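Local coordinates for secreted protein ASP-2 (Necator americanus, PDB 1U53), which is of uncertain molecular activity but belongs to the secreted PR-1-like CAP proteins and serves as a vaccine antigen against human hookworm infection, at residues Q18-M23 / K99-A104; G84-M89 / T136-Q141; K106-E111 / V132-Q137; Q141-L146 / C161-A166. All blocks are in the same frame, centred on the assembly; numbering follows the deposited sequence.

Contact 1: residues Q18-M23 / K99-A104; sequences QKFLEM and KAAEQA. Unlike the reference sequence in segment 18-23: Met23 (reference Leu).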
loop_
_atom_site.group_PDB
_atom_site.type_symbol
_atom_site.label_atom_id
_atom_site.label_comp_id
_atom_site.label_asym_id
_atom_site.label_seq_id
_atom_site.Cartn_x
_atom_site.Cartn_y
_atom_site.Cartn_z
ATOM N N GLN A 18 2.611 0.233 13.173
ATOM C CA GLN A 18 3.213 1.538 12.947
ATOM C C GLN A 18 4.109 1.515 11.737
ATOM O O GLN A 18 4.096 2.447 10.941
ATOM C CB GLN A 18 4.003 1.979 14.185
ATOM C CG GLN A 18 3.051 2.295 15.344
ATOM C CD GLN A 18 3.770 2.772 16.608
ATOM O OE1 GLN A 18 4.975 2.572 16.775
ATOM N NE2 GLN A 18 3.023 3.405 17.499
ATOM N N LYS A 19 4.865 0.431 11.569
ATOM C CA LYS A 19 5.784 0.362 10.428
ATOM C C LYS A 19 5.013 0.383 9.132
ATOM O O LYS A 19 5.342 1.122 8.203
ATOM C CB LYS A 19 6.677 -0.881 10.542
ATOM C CG LYS A 19 7.752 -1.002 9.475
ATOM C CD LYS A 19 8.730 0.160 9.599
ATOM C CE LYS A 19 9.892 0.040 8.675
ATOM N NZ LYS A 19 10.672 1.331 8.740
ATOM N N PHE A 20 3.941 -0.398 9.075
ATOM C CA PHE A 20 3.140 -0.424 7.835
ATOM C C PHE A 20 2.584 0.955 7.507
ATOM O O PHE A 20 2.722 1.436 6.401
ATOM C CB PHE A 20 1.953 -1.400 7.960
ATOM C CG PHE A 20 2.287 -2.813 7.585
ATOM C CD1 PHE A 20 2.768 -3.125 6.307
ATOM C CD2 PHE A 20 2.145 -3.836 8.502
ATOM C CE1 PHE A 20 3.089 -4.496 5.962
ATOM C CE2 PHE A 20 2.442 -5.188 8.150
ATOM C CZ PHE A 20 2.916 -5.486 6.890
ATOM N N LEU A 21 1.962 1.614 8.494
ATOM C CA LEU A 21 1.348 2.895 8.216
ATOM C C LEU A 21 2.414 3.968 7.875
ATOM O O LEU A 21 2.282 4.714 6.888
ATOM C CB LEU A 21 0.524 3.362 9.431
ATOM C CG LEU A 21 -0.249 4.641 9.142
ATOM C CD1 LEU A 21 -1.369 4.453 8.059
ATOM C CD2 LEU A 21 -0.822 5.207 10.415
ATOM N N GLU A 22 3.483 4.039 8.666
ATOM C CA GLU A 22 4.515 5.070 8.379
ATOM C C GLU A 22 5.189 4.887 7.024
ATOM O O GLU A 22 5.383 5.881 6.293
ATOM C CB GLU A 22 5.561 5.049 9.493
ATOM C CG GLU A 22 4.900 5.536 10.770
ATOM C CD GLU A 22 5.775 5.418 11.965
ATOM O OE1 GLU A 22 6.975 5.117 11.776
ATOM O OE2 GLU A 22 5.237 5.617 13.090
ATOM N N MET A 23 5.530 3.641 6.692
ATOM C CA MET A 23 6.127 3.306 5.397
ATOM C C MET A 23 5.171 3.657 4.285
ATOM O O MET A 23 5.553 4.218 3.272
ATOM C CB MET A 23 6.406 1.814 5.260
ATOM C CG MET A 23 7.384 1.298 6.157
ATOM S SD MET A 23 8.937 0.809 5.397
ATOM C CE MET A 23 8.916 0.633 3.685
ATOM N N LYS A 99 9.900 -6.206 10.972
ATOM C CA LYS A 99 10.853 -6.424 9.876
ATOM C C LYS A 99 10.107 -6.956 8.626
ATOM O O LYS A 99 10.413 -6.571 7.479
ATOM C CB LYS A 99 11.991 -7.398 10.271
ATOM C CG LYS A 99 12.969 -7.659 9.099
ATOM C CD LYS A 99 14.110 -8.581 9.525
ATOM C CE LYS A 99 14.911 -9.029 8.281
ATOM N NZ LYS A 99 15.833 -10.167 8.576
ATOM N N ALA A 100 9.143 -7.862 8.847
ATOM C CA ALA A 100 8.345 -8.390 7.706
ATOM C C ALA A 100 7.518 -7.246 7.077
ATOM O O ALA A 100 7.397 -7.174 5.869
ATOM C CB ALA A 100 7.431 -9.485 8.195
ATOM N N ALA A 101 7.009 -6.342 7.899
ATOM C CA ALA A 101 6.255 -5.197 7.375
ATOM C C ALA A 101 7.150 -4.352 6.459
ATOM O O ALA A 101 6.729 -3.858 5.407
ATOM C CB ALA A 101 5.742 -4.351 8.547
ATOM N N GLU A 102 8.397 -4.158 6.892
ATOM C CA GLU A 102 9.342 -3.365 6.140
ATOM C C GLU A 102 9.644 -4.056 4.829
ATOM O O GLU A 102 9.637 -3.437 3.757
ATOM C CB GLU A 102 10.641 -3.258 6.946
ATOM C CG GLU A 102 11.655 -2.326 6.303
ATOM C CD GLU A 102 12.872 -2.188 7.190
ATOM O OE1 GLU A 102 12.885 -2.839 8.263
ATOM O OE2 GLU A 102 13.779 -1.415 6.837
ATOM N N GLN A 103 9.875 -5.358 4.894
ATOM C CA GLN A 103 10.246 -6.084 3.663
ATOM C C GLN A 103 9.112 -6.104 2.661
ATOM O O GLN A 103 9.316 -5.965 1.443
ATOM C CB GLN A 103 10.645 -7.505 4.011
ATOM C CG GLN A 103 11.904 -7.582 4.825
ATOM C CD GLN A 103 12.599 -8.951 4.676
ATOM O OE1 GLN A 103 12.032 -9.912 4.134
ATOM N NE2 GLN A 103 13.839 -9.030 5.182
ATOM N N ALA A 104 7.892 -6.295 3.164
ATOM C CA ALA A 104 6.737 -6.352 2.249
ATOM C C ALA A 104 6.524 -5.026 1.574
ATOM O O ALA A 104 6.316 -4.937 0.363
ATOM C CB ALA A 104 5.480 -6.738 3.008
HETATM O O HOH W 1 12.663 1.059 6.932
#
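Lys19 NZ donates to a water 2.7 Å away, and the same water makes a weak bond to Glu102 OE2, so this polar link between helices 14-32 and 97-109 is indirect. The ammonium and carboxylate groups stay apart, with NZ of Lys19 and OE2 of Glu102 separated by 4.6 Å, beyond a salt bridge. These two helices lie against the central sheet of the CAP fold, an alpha-beta-alpha sandwich. Their short segments run nearly parallel, with axes 8.7 Å apart and a crossing angle of -27°. Phe20 CA and Ala101 CA are the closest CA atoms, at 5.7 Å, and Ala101 carries only a methyl there.

Beneath the polar surface the contact becomes aromatic. The methyl of Ala101 sits over the centre of one face of the Phe20 ring, a CH-pi contact in which CB lies 3.4 Å from the Phe20 centroid and 12° off the normal. Ala101 CA covers the same ring at CZ, while Ala104 CB comes up to the edge of the Phe20 ring near its plane. Beyond the pair, Phe20 reaches the sheet, touching Leu146, Cys148, Val150, Val159 and Cys161, which places this side of the contact in the core.

On the outer side, Lys19 has CG anti to its backbone nitrogen and bends at the next bond (chi2 64°), which carries the aliphatic chain past Ala101 and across Glu102. Met23 SD lies 4.2 Å from Glu102 CG. The hydrocarbon parts of Lys19 and Glu102 are in van der Waals contact, Lys19 CE lying 3.8 Å from Glu102 CG.

Contact 2: residues G84-M89 / T136-Q141; sequences GENIFM and TQMVWQ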
loop_
_atom_site.group_PDB
_atom_site.type_symbol
_atom_site.label_atom_id
_atom_site.label_comp_id
_atom_site.label_asym_id
_atom_site.label_seq_id
_atom_site.Cartn_x
_atom_site.Cartn_y
_atom_site.Cartn_z
ATOM N N GLY A 84 -8.988 -3.309 -1.373
ATOM C CA GLY A 84 -7.916 -3.842 -2.225
ATOM C C GLY A 84 -6.992 -4.686 -1.345
ATOM O O GLY A 84 -7.200 -4.810 -0.117
ATOM N N GLU A 85 -5.968 -5.283 -1.958
ATOM C CA GLU A 85 -5.158 -6.214 -1.185
ATOM C C GLU A 85 -3.789 -6.410 -1.841
ATOM O O GLU A 85 -3.698 -6.590 -3.094
ATOM C CB GLU A 85 -5.847 -7.566 -1.143
ATOM C CG GLU A 85 -5.090 -8.646 -0.289
ATOM C CD GLU A 85 -5.898 -9.931 -0.291
ATOM O OE1 GLU A 85 -5.935 -10.609 -1.355
ATOM O OE2 GLU A 85 -6.584 -10.204 0.726
ATOM N N ASN A 86 -2.738 -6.400 -1.009
ATOM C CA ASN A 86 -1.368 -6.772 -1.460
ATOM C C ASN A 86 -0.913 -7.906 -0.585
ATOM O O ASN A 86 -1.158 -7.905 0.615
ATOM C CB ASN A 86 -0.392 -5.626 -1.218
ATOM C CG ASN A 86 -0.449 -4.577 -2.315
ATOM O OD1 ASN A 86 -0.816 -4.919 -3.452
ATOM N ND2 ASN A 86 0.011 -3.352 -2.031
ATOM N N ILE A 87 -0.254 -8.906 -1.185
ATOM C CA ILE A 87 0.227 -10.021 -0.354
ATOM C C ILE A 87 1.740 -10.216 -0.551
ATOM O O ILE A 87 2.311 -9.793 -1.581
ATOM C CB ILE A 87 -0.522 -11.348 -0.653
ATOM C CG1 ILE A 87 -0.295 -11.797 -2.096
ATOM C CG2 ILE A 87 -2.003 -11.198 -0.292
ATOM C CD1 ILE A 87 -0.989 -13.152 -2.408
ATOM N N PHE A 88 2.413 -10.777 0.461
ATOM C CA PHE A 88 3.879 -10.944 0.404
ATOM C C PHE A 88 4.240 -12.145 1.238
ATOM O O PHE A 88 3.570 -12.438 2.238
ATOM C CB PHE A 88 4.593 -9.700 0.979
ATOM C CG PHE A 88 6.086 -9.875 1.244
ATOM C CD1 PHE A 88 7.017 -9.662 0.249
ATOM C CD2 PHE A 88 6.530 -10.231 2.514
ATOM C CE1 PHE A 88 8.420 -9.808 0.520
ATOM C CE2 PHE A 88 7.918 -10.413 2.794
ATOM C CZ PHE A 88 8.850 -10.190 1.765
ATOM N N MET A 89 5.293 -12.852 0.849
ATOM C CA MET A 89 5.757 -13.916 1.753
ATOM C C MET A 89 7.275 -13.979 1.738
ATOM O O MET A 89 7.931 -13.649 0.735
ATOM C CB MET A 89 5.193 -15.280 1.376
ATOM C CG MET A 89 5.604 -15.730 -0.030
ATOM S SD MET A 89 4.988 -17.383 -0.356
ATOM C CE MET A 89 6.202 -18.328 0.491
ATOM N N THR A 136 0.932 0.281 -7.349
ATOM C CA THR A 136 -0.160 1.216 -7.674
ATOM C C THR A 136 -1.208 1.212 -6.554
ATOM O O THR A 136 -1.860 2.218 -6.305
ATOM C CB THR A 136 -0.826 0.888 -9.036
ATOM O OG1 THR A 136 -1.297 -0.469 -9.012
ATOM C CG2 THR A 136 0.163 1.038 -10.137
ATOM N N GLN A 137 -1.396 0.067 -5.880
ATOM C CA GLN A 137 -2.293 0.090 -4.735
ATOM C C GLN A 137 -1.702 0.895 -3.547
ATOM O O GLN A 137 -2.409 1.623 -2.871
ATOM C CB GLN A 137 -2.726 -1.339 -4.336
ATOM C CG GLN A 137 -3.602 -1.388 -3.095
ATOM C CD GLN A 137 -4.961 -0.638 -3.233
ATOM O OE1 GLN A 137 -5.082 0.579 -2.910
ATOM N NE2 GLN A 137 -5.991 -1.373 -3.636
ATOM N N MET A 138 -0.384 0.792 -3.320
ATOM C CA MET A 138 0.175 1.514 -2.193
ATOM C C MET A 138 -0.019 3.019 -2.384
ATOM O O MET A 138 -0.193 3.731 -1.405
ATOM C CB MET A 138 1.683 1.256 -2.064
ATOM C CG MET A 138 1.971 -0.092 -1.446
ATOM S SD MET A 138 3.771 -0.331 -1.208
ATOM C CE MET A 138 3.987 0.710 0.258
ATOM N N VAL A 139 0.113 3.519 -3.626
ATOM C CA VAL A 139 0.017 4.961 -3.859
ATOM C C VAL A 139 -1.286 5.417 -4.530
ATOM O O VAL A 139 -1.329 6.495 -5.122
ATOM C CB VAL A 139 1.240 5.507 -4.659
ATOM C CG1 VAL A 139 2.600 5.164 -3.909
ATOM C CG2 VAL A 139 1.272 4.936 -6.111
ATOM N N TRP A 140 -2.338 4.592 -4.432
ATOM C CA TRP A 140 -3.635 4.955 -4.995
ATOM C C TRP A 140 -4.213 6.154 -4.219
ATOM O O TRP A 140 -4.381 6.098 -3.005
ATOM C CB TRP A 140 -4.571 3.749 -4.892
ATOM C CG TRP A 140 -5.773 3.875 -5.795
ATOM C CD1 TRP A 140 -7.023 4.286 -5.467
ATOM C CD2 TRP A 140 -5.803 3.518 -7.181
ATOM N NE1 TRP A 140 -7.858 4.198 -6.589
ATOM C CE2 TRP A 140 -7.117 3.768 -7.653
ATOM C CE3 TRP A 140 -4.838 3.044 -8.076
ATOM C CZ2 TRP A 140 -7.479 3.539 -8.992
ATOM C CZ3 TRP A 140 -5.185 2.820 -9.393
ATOM C CH2 TRP A 140 -6.505 3.071 -9.845
ATOM N N GLN A 141 -4.487 7.245 -4.933
ATOM C CA GLN A 141 -4.788 8.525 -4.299
ATOM C C GLN A 141 -5.925 8.381 -3.323
ATOM O O GLN A 141 -5.858 8.926 -2.210
ATOM C CB GLN A 141 -5.118 9.530 -5.386
ATOM C CG GLN A 141 -5.789 10.786 -4.859
ATOM C CD GLN A 141 -6.144 11.663 -6.003
ATOM O OE1 GLN A 141 -5.279 12.082 -6.725
ATOM N NE2 GLN A 141 -7.434 11.938 -6.178
#
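Asn86 and Gly84, on strand 84-90, face Gln137 and Met138 on helix 133-138 across a buried seam in the CAP fold. The strand carries the Gly-Glu-Asn sequence characteristic of CAP proteins, and the helix belongs to another family signature that begins Gly-His-Tyr-Thr-Gln. In the first shell, the amide end of Gln137 rests beside Gly84, with CD of Gln137 4.5 Å from CA of Gly84. The glycine has no side chain, which leaves the place beside the strand to that amide.

Two residues along, Asn86 turns its side chain toward the helix. Its ND2 lies 4.1 Å from Gln137 CB and also approaches Met138, so only hydrocarbon of the helix meets it within the two segments. The Asn86 and Gln137 amide planes stand 68° apart, without stacking.

What fixes the Asn86 amide lies one shell out. ND2 donates to Tyr163 OH and to His134 O, one turn back on the same helix, so the buried nitrogen is satisfied on both counts. Backbone bonds to Tyr163 and Cys161 hold the strand against strand 157-164, while Glu85 points away from the helix, its OE2 engaged by Ser75, Gln162 and Asn66. Trp108 also packs on Asn86 and Met138. Between those two residues, the side chains cross at about a right angle, and the nearest atoms are Asn86 ND2 and Met138 CG, 3.8 Å apart.

Contact 3: residues K106-E111 / V132-Q137; sequences KAWFGE and VGHYTQ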
loop_
_atom_site.group_PDB
_atom_site.type_symbol
_atom_site.label_atom_id
_atom_site.label_comp_id
_atom_site.label_asym_id
_atom_site.label_seq_id
_atom_site.Cartn_x
_atom_site.Cartn_y
_atom_site.Cartn_z
ATOM N N LYS A 106 8.664 -2.623 1.080
ATOM C CA LYS A 106 9.737 -2.391 0.086
ATOM C C LYS A 106 9.519 -3.196 -1.194
ATOM O O LYS A 106 9.772 -2.689 -2.280
ATOM C CB LYS A 106 11.117 -2.750 0.664
ATOM C CG LYS A 106 11.598 -1.799 1.752
ATOM C CD LYS A 106 12.887 -2.413 2.305
ATOM C CE LYS A 106 13.771 -1.446 2.997
ATOM N NZ LYS A 106 14.995 -2.187 3.539
ATOM N N ALA A 107 9.103 -4.469 -1.087
ATOM C CA ALA A 107 8.932 -5.336 -2.268
ATOM C C ALA A 107 7.813 -4.814 -3.158
ATOM O O ALA A 107 7.888 -4.861 -4.388
ATOM C CB ALA A 107 8.599 -6.773 -1.835
ATOM N N TRP A 108 6.748 -4.358 -2.509
ATOM C CA TRP A 108 5.598 -3.824 -3.258
ATOM C C TRP A 108 5.982 -2.532 -3.941
ATOM O O TRP A 108 5.729 -2.335 -5.138
ATOM C CB TRP A 108 4.398 -3.589 -2.340
ATOM C CG TRP A 108 3.856 -4.886 -1.725
ATOM C CD1 TRP A 108 3.899 -6.149 -2.265
ATOM C CD2 TRP A 108 3.176 -5.000 -0.474
ATOM N NE1 TRP A 108 3.319 -7.059 -1.387
ATOM C CE2 TRP A 108 2.888 -6.371 -0.277
ATOM C CE3 TRP A 108 2.831 -4.066 0.541
ATOM C CZ2 TRP A 108 2.204 -6.828 0.844
ATOM C CZ3 TRP A 108 2.159 -4.533 1.668
ATOM C CH2 TRP A 108 1.881 -5.924 1.814
ATOM N N PHE A 109 6.541 -1.616 -3.162
ATOM C CA PHE A 109 6.877 -0.305 -3.706
ATOM C C PHE A 109 7.956 -0.416 -4.761
ATOM O O PHE A 109 7.989 0.387 -5.690
ATOM C CB PHE A 109 7.317 0.607 -2.581
ATOM C CG PHE A 109 7.510 2.024 -3.038
ATOM C CD1 PHE A 109 6.411 2.890 -3.122
ATOM C CD2 PHE A 109 8.770 2.475 -3.397
ATOM C CE1 PHE A 109 6.587 4.200 -3.545
ATOM C CE2 PHE A 109 8.939 3.786 -3.852
ATOM C CZ PHE A 109 7.864 4.640 -3.918
ATOM N N GLY A 110 8.806 -1.434 -4.645
ATOM C CA GLY A 110 9.953 -1.571 -5.551
ATOM C C GLY A 110 9.600 -1.832 -7.004
ATOM O O GLY A 110 10.445 -1.638 -7.870
ATOM N N GLU A 111 8.338 -2.198 -7.264
ATOM C CA GLU A 111 7.803 -2.368 -8.636
ATOM C C GLU A 111 8.004 -1.100 -9.480
ATOM O O GLU A 111 8.243 -1.197 -10.688
ATOM C CB GLU A 111 6.327 -2.788 -8.556
ATOM C CG GLU A 111 6.239 -4.202 -7.979
ATOM C CD GLU A 111 4.843 -4.729 -7.824
ATOM O OE1 GLU A 111 3.888 -3.920 -7.906
ATOM O OE2 GLU A 111 4.722 -5.987 -7.621
ATOM N N VAL A 132 3.030 -4.092 -11.859
ATOM C CA VAL A 132 3.153 -2.946 -10.952
ATOM C C VAL A 132 1.986 -2.780 -9.995
ATOM O O VAL A 132 1.861 -1.754 -9.343
ATOM C CB VAL A 132 3.400 -1.635 -11.706
ATOM C CG1 VAL A 132 4.815 -1.639 -12.345
ATOM C CG2 VAL A 132 2.310 -1.430 -12.721
ATOM N N GLY A 133 1.112 -3.784 -9.927
ATOM C CA GLY A 133 -0.141 -3.606 -9.230
ATOM C C GLY A 133 -0.034 -3.540 -7.711
ATOM O O GLY A 133 -0.950 -3.063 -7.035
ATOM N N HIS A 134 1.086 -3.981 -7.153
ATOM C CA HIS A 134 1.233 -3.803 -5.703
ATOM C C HIS A 134 1.628 -2.354 -5.417
ATOM O O HIS A 134 1.120 -1.737 -4.493
ATOM C CB HIS A 134 2.274 -4.754 -5.109
ATOM C CG HIS A 134 2.001 -6.199 -5.376
ATOM N ND1 HIS A 134 2.691 -6.916 -6.334
ATOM C CD2 HIS A 134 1.125 -7.063 -4.813
ATOM C CE1 HIS A 134 2.247 -8.166 -6.346
ATOM N NE2 HIS A 134 1.286 -8.275 -5.444
ATOM N N TYR A 135 2.588 -1.806 -6.167
ATOM C CA TYR A 135 2.897 -0.384 -6.077
ATOM C C TYR A 135 1.699 0.523 -6.290
ATOM O O TYR A 135 1.473 1.445 -5.481
ATOM C CB TYR A 135 4.024 -0.027 -7.090
ATOM C CG TYR A 135 4.134 1.468 -7.341
ATOM C CD1 TYR A 135 4.741 2.297 -6.425
ATOM C CD2 TYR A 135 3.566 2.044 -8.480
ATOM C CE1 TYR A 135 4.836 3.660 -6.639
ATOM C CE2 TYR A 135 3.652 3.412 -8.700
ATOM C CZ TYR A 135 4.266 4.199 -7.769
ATOM O OH TYR A 135 4.348 5.542 -7.975
ATOM N N THR A 136 0.932 0.281 -7.349
ATOM C CA THR A 136 -0.160 1.216 -7.674
ATOM C C THR A 136 -1.208 1.212 -6.554
ATOM O O THR A 136 -1.860 2.218 -6.305
ATOM C CB THR A 136 -0.826 0.888 -9.036
ATOM O OG1 THR A 136 -1.297 -0.469 -9.012
ATOM C CG2 THR A 136 0.163 1.038 -10.137
ATOM N N GLN A 137 -1.396 0.067 -5.880
ATOM C CA GLN A 137 -2.293 0.090 -4.735
ATOM C C GLN A 137 -1.702 0.895 -3.547
ATOM O O GLN A 137 -2.409 1.623 -2.871
ATOM C CB GLN A 137 -2.726 -1.339 -4.336
ATOM C CG GLN A 137 -3.602 -1.388 -3.095
ATOM C CD GLN A 137 -4.961 -0.638 -3.233
ATOM O OE1 GLN A 137 -5.082 0.579 -2.910
ATOM N NE2 GLN A 137 -5.991 -1.373 -3.636
#
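The histidine-carboxylate pair of this contact ties a CAP sequence signature, Gly-His-Tyr-Thr-Gln, to a neighbouring helix: His134 lies in the first turn of helix 133-138, and Glu111 begins the short helix 111-115. Both probably correspond to residues of the His and Glu cluster that lines the central cavity in CAP relatives. Glu111 divides its oxygens between ring and backbone. OE2 of Glu111 receives His134 ND1 at 2.6 Å, a nearly straight bond (169°) lying in the imidazole plane and arriving on the syn side of the carboxylate. OE1 of Glu111 accepts Tyr135 N at 3.0 Å from above the carboxylate plane, with a weaker bond from His134 N, so three N-H groups from the first turn of the helix hold one side chain. The extended chain beyond CG of Glu111 (chi2 179°) carries the group across.

The five-membered ring of Trp108 and the His134 ring are near parallel but slid apart, centroids 4.9 Å, while Trp108 NE1 is bonded to Ile87 O on the sheet.

Farther along, Tyr135 turns an edge to the face of Phe109 in an offset edge-to-face pair, planes at 70°. Phe109 also touches Leu27, Ser30 and Val31 of helix 14-32. The two rings are closest where Phe109 CE1 meets Tyr135 CE1, at 3.6 Å.

Contact 4: residues Q141-L146 / C161-A166; sequences QETVKL and CQYGPA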
loop_
_atom_site.group_PDB
_atom_site.type_symbol
_atom_site.label_atom_id
_atom_site.label_comp_id
_atom_site.label_asym_id
_atom_site.label_seq_id
_atom_site.Cartn_x
_atom_site.Cartn_y
_atom_site.Cartn_z
ATOM N N GLN A 141 -4.487 7.245 -4.933
ATOM C CA GLN A 141 -4.788 8.525 -4.299
ATOM C C GLN A 141 -5.925 8.381 -3.323
ATOM O O GLN A 141 -5.858 8.926 -2.210
ATOM C CB GLN A 141 -5.118 9.530 -5.386
ATOM C CG GLN A 141 -5.789 10.786 -4.859
ATOM C CD GLN A 141 -6.144 11.663 -6.003
ATOM O OE1 GLN A 141 -5.279 12.082 -6.725
ATOM N NE2 GLN A 141 -7.434 11.938 -6.178
ATOM N N GLU A 142 -6.989 7.707 -3.766
ATOM C CA GLU A 142 -8.227 7.695 -3.003
ATOM C C GLU A 142 -8.269 6.650 -1.900
ATOM O O GLU A 142 -9.198 6.645 -1.066
ATOM C CB GLU A 142 -9.419 7.594 -3.950
ATOM C CG GLU A 142 -9.514 8.860 -4.833
ATOM C CD GLU A 142 -9.862 10.072 -4.036
ATOM O OE1 GLU A 142 -10.582 9.922 -3.021
ATOM O OE2 GLU A 142 -9.446 11.202 -4.405
ATOM N N THR A 143 -7.222 5.824 -1.809
ATOM C CA THR A 143 -7.194 4.813 -0.756
ATOM C C THR A 143 -6.673 5.484 0.504
ATOM O O THR A 143 -5.556 6.025 0.502
ATOM C CB THR A 143 -6.271 3.681 -1.149
ATOM O OG1 THR A 143 -6.878 2.941 -2.205
ATOM C CG2 THR A 143 -6.057 2.743 0.060
ATOM N N VAL A 144 -7.466 5.495 1.580
ATOM C CA VAL A 144 -7.110 6.221 2.783
ATOM C C VAL A 144 -7.184 5.386 4.080
ATOM O O VAL A 144 -6.962 5.910 5.148
ATOM C CB VAL A 144 -7.976 7.490 2.948
ATOM C CG1 VAL A 144 -7.708 8.433 1.804
ATOM C CG2 VAL A 144 -9.444 7.081 2.981
ATOM N N LYS A 145 -7.510 4.096 3.979
ATOM C CA LYS A 145 -7.489 3.181 5.131
ATOM C C LYS A 145 -6.549 2.014 4.819
ATOM O O LYS A 145 -6.606 1.454 3.732
ATOM C CB LYS A 145 -8.890 2.614 5.375
ATOM C CG LYS A 145 -9.948 3.703 5.740
ATOM C CD LYS A 145 -11.363 3.071 5.849
ATOM C CE LYS A 145 -12.334 3.976 6.661
ATOM N NZ LYS A 145 -12.050 3.937 8.114
ATOM N N LEU A 146 -5.732 1.637 5.788
ATOM C CA LEU A 146 -4.791 0.550 5.643
ATOM C C LEU A 146 -4.969 -0.358 6.828
ATOM O O LEU A 146 -5.126 0.130 7.949
ATOM C CB LEU A 146 -3.346 1.123 5.695
ATOM C CG LEU A 146 -2.240 0.082 5.594
ATOM C CD1 LEU A 146 -2.260 -0.527 4.211
ATOM C CD2 LEU A 146 -0.846 0.718 5.849
ATOM N N CYS A 161 -1.753 -6.965 3.416
ATOM C CA CYS A 161 -2.349 -5.651 3.715
ATOM C C CYS A 161 -3.632 -5.460 2.906
ATOM O O CYS A 161 -3.695 -5.888 1.749
ATOM C CB CYS A 161 -1.412 -4.516 3.310
ATOM S SG CYS A 161 -0.053 -4.285 4.491
ATOM N N GLN A 162 -4.654 -4.863 3.506
ATOM C CA GLN A 162 -5.830 -4.502 2.707
ATOM C C GLN A 162 -6.012 -2.983 2.754
ATOM O O GLN A 162 -5.480 -2.319 3.624
ATOM C CB GLN A 162 -7.091 -5.283 3.132
ATOM C CG GLN A 162 -6.971 -6.732 2.670
ATOM C CD GLN A 162 -8.027 -7.690 3.227
ATOM O OE1 GLN A 162 -8.919 -7.265 3.953
ATOM N NE2 GLN A 162 -7.937 -8.991 2.860
ATOM N N TYR A 163 -6.809 -2.468 1.809
ATOM C CA TYR A 163 -6.772 -1.053 1.409
ATOM C C TYR A 163 -8.199 -0.575 1.133
ATOM O O TYR A 163 -8.897 -1.169 0.262
ATOM C CB TYR A 163 -5.988 -0.976 0.088
ATOM C CG TYR A 163 -4.523 -1.284 0.275
ATOM C CD1 TYR A 163 -3.617 -0.262 0.544
ATOM C CD2 TYR A 163 -4.039 -2.583 0.133
ATOM C CE1 TYR A 163 -2.242 -0.569 0.730
ATOM C CE2 TYR A 163 -2.656 -2.894 0.307
ATOM C CZ TYR A 163 -1.783 -1.891 0.554
ATOM O OH TYR A 163 -0.461 -2.234 0.751
ATOM N N GLY A 164 -8.628 0.468 1.852
ATOM C CA GLY A 164 -10.001 1.071 1.721
ATOM C C GLY A 164 -9.938 2.490 1.223
ATOM O O GLY A 164 -9.265 3.266 1.850
ATOM N N PRO A 165 -10.957 2.911 0.449
ATOM C CA PRO A 165 -11.479 2.142 -0.669
ATOM C C PRO A 165 -10.473 1.434 -1.527
ATOM O O PRO A 165 -9.317 1.858 -1.602
ATOM C CB PRO A 165 -12.302 3.126 -1.494
ATOM C CG PRO A 165 -12.214 4.408 -0.843
ATOM C CD PRO A 165 -11.304 4.345 0.371
ATOM N N ALA A 166 -10.924 0.383 -2.196
ATOM C CA ALA A 166 -10.029 -0.381 -3.082
ATOM C C ALA A 166 -9.420 0.467 -4.204
ATOM O O ALA A 166 -10.098 1.325 -4.790
ATOM C CB ALA A 166 -10.744 -1.573 -3.707
#
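Leu146 and Tyr163 form the close-packed half of this contact, inside the antiparallel hairpin of strands 145-152 and 157-164 in the CAP sheet. They make a non-hydrogen-bonded pair with both side chains on one face, lying side by side and pointing the same way, and Leu146 CD1 comes to 3.5 Å from Tyr163 CE1. A chi1 of 178° swings Leu146 CG away from its own amide N, and CD1 then reaches the tyrosine and comes near Cys161 CB, the cysteine linked to Cys148. Thr143 CG2 meets the edge of the same tyrosine ring, in its plane, and lies 3.7 Å from Tyr163 CB. Tyr163 OH is held outside the pair by His24 and Asn86.

The backbone just beyond is irregular: Val144 and Lys145 both face Gly164, a classic beta bulge. Gly164 O accepts from two amides, Val144 N at 2.9 Å and Lys145 N at 2.9 Å. The second donor lies in the carbonyl plane, whereas the first is tilted from it. The return bond, Gly164 N to Lys145 O, is straighter at 172°.

Past the bulge the packing slackens toward solvent. Lys145 leads its exposed end off to a salt bridge with Asp56, and Glu142 OE1 has a salt bridge with Lys51. Pro165 is itself exposed, with CD 3.4 Å from Glu142 O and 4.2 Å from Val144 CG2.

Contact 2 is wholly buried; contacts 1, 3 and 4 each grade from core to surface. Contacts 1 and 3 both use helix 97-109, and contacts 2 and 3 both use helix 133-138, so contact 3 shares a helix with each, while contacts 1 and 2 touch directly where Ala104 packs on Phe88. Contacts 2 and 4 meet at one sheet, where Gly84 pairs with Tyr163. The chemistry follows place: helix-helix packing rests on an alanine and a phenylalanine with a water-bridged pair outside, strand-to-helix on nonpolar contact to an amide satisfied elsewhere, contact 3 on a carboxylate holding N-H groups, and contact 4 on backbone bonds and a bulge.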